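Local coordinates for protein azurocidin (Homo sapiens, PDB 1FY1) that is a serine protease homologue of neutrophil granules that kills many Gram-negative bacteria, attracts monocytes and fibroblasts, and binds heparin, at residues Ile73-Glu78 / Leu92-Arg97. The protein carries 2 engineered substitutions. Sequence-based numbering, arbitrary orientation.
Sequences ISSMSE and LLQLDR. With NAG (2-acetamido-2-deoxy-beta-D-glucopyranose), chain C.
Ser75 pairs with Gln94, Met76 with Leu93 and Ser77 with Leu92 in an antiparallel ladder whose short strand axes come within 4.9 Å of each other at an angle of 159°, and a classic beta bulge, Ser74 and Ser75 opposite Gln94, shifts the register by one, so that Ile73 pairs with Leu95. Ser77 and Leu92, a hydrogen-bonded pair, exchange two backbone hydrogen bonds. At the bulge Gln94 O accepts from Ser74 N at 2.7 Å. Gln94 N donates to Ser75 O in an almost straight bond (176°). The helical backbone of Ser74 inserts the extra residue and brings its OG to 3.3 Å from Asp96 CA.

A side-chain bond reinforces this junction. Ser75 OG donates to Gln94 OE1 at 2.7 Å, in the carbonyl plane on a lone pair. Gln94 reaches it with CG anti to the backbone N (chi1 -171°) and the chain extended beyond, laying its aliphatic part beside the serine. On the opposite face, Met76 and Leu93 run side by side, Met76 CG 3.6 Å from Leu93 CD2; Ile73 CD1 approaches Leu93 CD1 more loosely.

Past the strand, Arg97 NH1 bridges to the syn lone pair of Asp96 OD2 at 3.0 Å, within the guanidinium plane, while NH2 bonds O6 of an N-acetylglucosamine at 2.6 Å. Ser72 N holds Asp96 OD1 and Thr70 O receives Arg97 NH1, which should keep both charged groups in place.

This bulged antiparallel pair belongs to the N-terminal beta barrel of the chymotrypsin fold, where strand 91-95 lies between strands 69-77 and 35-38. Phe43 packs on Met76 and Leu93, whereas on the other face helix 210-218 covers Leu92 with Ile213 and Val216 and meets Ser77 through Trp212, so the C-terminal helix lies against this barrel.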
loop_
_atom_site.group_PDB
_atom_site.type_symbol
_atom_site.label_atom_id
_atom_site.label_comp_id
_atom_site.label_asym_id
_atom_site.label_seq_id
_atom_site.Cartn_x
_atom_site.Cartn_y
_atom_site.Cartn_z
ATOM N N ILE A 73 -16.371 0.262 2.562
ATOM C CA ILE A 73 -16.067 -0.691 1.522
ATOM C C ILE A 73 -17.271 -1.502 1.044
ATOM O O ILE A 73 -17.776 -2.321 1.789
ATOM C CB ILE A 73 -15.055 -1.648 2.129
ATOM C CG1 ILE A 73 -13.819 -0.858 2.584
ATOM C CG2 ILE A 73 -14.766 -2.802 1.164
ATOM C CD1 ILE A 73 -13.000 -1.591 3.640
ATOM N N SER A 74 -17.688 -1.313 -0.212
ATOM C CA SER A 74 -18.814 -2.059 -0.791
ATOM C C SER A 74 -18.432 -3.480 -1.193
ATOM O O SER A 74 -19.200 -4.421 -1.065
ATOM C CB SER A 74 -19.342 -1.356 -2.009
ATOM O OG SER A 74 -19.534 0.001 -1.697
ATOM N N SER A 75 -17.222 -3.635 -1.667
ATOM C CA SER A 75 -16.766 -4.926 -2.068
ATOM C C SER A 75 -15.295 -4.967 -1.975
ATOM O O SER A 75 -14.678 -3.943 -1.836
ATOM C CB SER A 75 -17.211 -5.281 -3.491
ATOM O OG SER A 75 -16.690 -4.352 -4.418
ATOM N N MET A 76 -14.777 -6.156 -2.094
ATOM C CA MET A 76 -13.375 -6.486 -2.047
ATOM C C MET A 76 -13.093 -7.616 -3.066
ATOM O O MET A 76 -13.890 -8.549 -3.189
ATOM C CB MET A 76 -13.012 -6.950 -0.614
ATOM C CG MET A 76 -13.246 -5.953 0.547
ATOM S SD MET A 76 -12.746 -6.621 2.173
ATOM C CE MET A 76 -13.825 -8.066 2.144
ATOM N N SER A 77 -11.976 -7.569 -3.774
ATOM C CA SER A 77 -11.657 -8.574 -4.795
ATOM C C SER A 77 -10.209 -9.011 -4.730
ATOM O O SER A 77 -9.340 -8.187 -4.524
ATOM C CB SER A 77 -11.797 -7.952 -6.192
ATOM O OG SER A 77 -12.946 -7.136 -6.324
ATOM N N GLU A 78 -9.951 -10.277 -5.008
ATOM C CA GLU A 78 -8.610 -10.820 -5.036
ATOM C C GLU A 78 -8.457 -11.916 -6.080
ATOM O O GLU A 78 -9.421 -12.506 -6.577
ATOM C CB GLU A 78 -8.108 -11.278 -3.677
ATOM C CG GLU A 78 -9.117 -12.184 -2.924
ATOM C CD GLU A 78 -9.314 -13.559 -3.517
ATOM O OE1 GLU A 78 -8.265 -14.321 -3.396
ATOM O OE2 GLU A 78 -10.376 -13.966 -3.950
ATOM N N LEU A 92 -8.340 -5.340 -3.985
ATOM C CA LEU A 92 -8.926 -4.062 -4.343
ATOM C C LEU A 92 -10.208 -3.817 -3.594
ATOM O O LEU A 92 -11.055 -4.705 -3.497
ATOM C CB LEU A 92 -9.280 -3.933 -5.832
ATOM C CG LEU A 92 -8.119 -4.087 -6.820
ATOM C CD1 LEU A 92 -8.684 -4.129 -8.230
ATOM C CD2 LEU A 92 -7.200 -2.871 -6.717
ATOM N N LEU A 93 -10.347 -2.585 -3.120
ATOM C CA LEU A 93 -11.504 -2.143 -2.387
ATOM C C LEU A 93 -12.304 -1.171 -3.182
ATOM O O LEU A 93 -11.794 -0.182 -3.713
ATOM C CB LEU A 93 -11.128 -1.437 -1.070
ATOM C CG LEU A 93 -10.066 -2.174 -0.263
ATOM C CD1 LEU A 93 -9.713 -1.355 0.974
ATOM C CD2 LEU A 93 -10.573 -3.558 0.137
ATOM N N GLN A 94 -13.581 -1.472 -3.227
ATOM C CA GLN A 94 -14.510 -0.630 -3.902
ATOM C C GLN A 94 -15.170 0.197 -2.843
ATOM O O GLN A 94 -15.735 -0.356 -1.879
ATOM C CB GLN A 94 -15.576 -1.428 -4.665
ATOM C CG GLN A 94 -16.407 -0.506 -5.558
ATOM C CD GLN A 94 -17.630 -1.192 -6.121
ATOM O OE1 GLN A 94 -17.876 -2.383 -5.868
ATOM N NE2 GLN A 94 -18.416 -0.424 -6.872
ATOM N N LEU A 95 -15.076 1.501 -3.050
ATOM C CA LEU A 95 -15.631 2.545 -2.199
ATOM C C LEU A 95 -17.141 2.723 -2.408
ATOM O O LEU A 95 -17.677 2.596 -3.515
ATOM C CB LEU A 95 -14.874 3.889 -2.473
ATOM C CG LEU A 95 -13.341 3.752 -2.495
ATOM C CD1 LEU A 95 -12.732 5.098 -2.853
ATOM C CD2 LEU A 95 -12.809 3.245 -1.150
ATOM N N ASP A 96 -17.829 3.072 -1.344
ATOM C CA ASP A 96 -19.265 3.299 -1.388
ATOM C C ASP A 96 -19.675 4.400 -2.373
ATOM O O ASP A 96 -20.825 4.480 -2.802
ATOM C CB ASP A 96 -19.777 3.635 0.035
ATOM C CG ASP A 96 -19.044 4.781 0.716
ATOM O OD1 ASP A 96 -18.008 4.650 1.355
ATOM O OD2 ASP A 96 -19.610 5.946 0.490
ATOM N N ARG A 97 -18.726 5.257 -2.744
ATOM C CA ARG A 97 -19.009 6.349 -3.665
ATOM C C ARG A 97 -17.728 6.966 -4.236
ATOM O O ARG A 97 -16.642 6.729 -3.728
ATOM C CB ARG A 97 -19.801 7.400 -2.928
ATOM C CG ARG A 97 -18.963 8.142 -1.896
ATOM C CD ARG A 97 -19.838 8.859 -0.882
ATOM N NE ARG A 97 -19.114 9.867 -0.133
ATOM C CZ ARG A 97 -18.407 9.624 0.961
ATOM N NH1 ARG A 97 -18.295 8.405 1.484
ATOM N NH2 ARG A 97 -17.782 10.637 1.546
HETATM C C1 NAG C . -17.128 15.980 -2.649
HETATM C C2 NAG C . -18.527 16.633 -2.611
HETATM C C3 NAG C . -19.229 16.386 -1.232
HETATM C C4 NAG C . -19.026 15.011 -0.533
HETATM C C5 NAG C . -17.501 14.793 -0.528
HETATM C C6 NAG C . -16.994 13.565 0.252
HETATM C C7 NAG C . -19.073 18.908 -3.522
HETATM C C8 NAG C . -18.852 20.397 -3.149
HETATM N N2 NAG C . -18.366 18.103 -2.719
HETATM O O3 NAG C . -20.604 16.639 -1.401
HETATM O O4 NAG C . -19.603 14.979 0.833
HETATM O O5 NAG C . -17.150 14.759 -1.928
HETATM O O6 NAG C . -17.317 12.324 -0.424
HETATM O O7 NAG C . -20.148 18.488 -3.958
#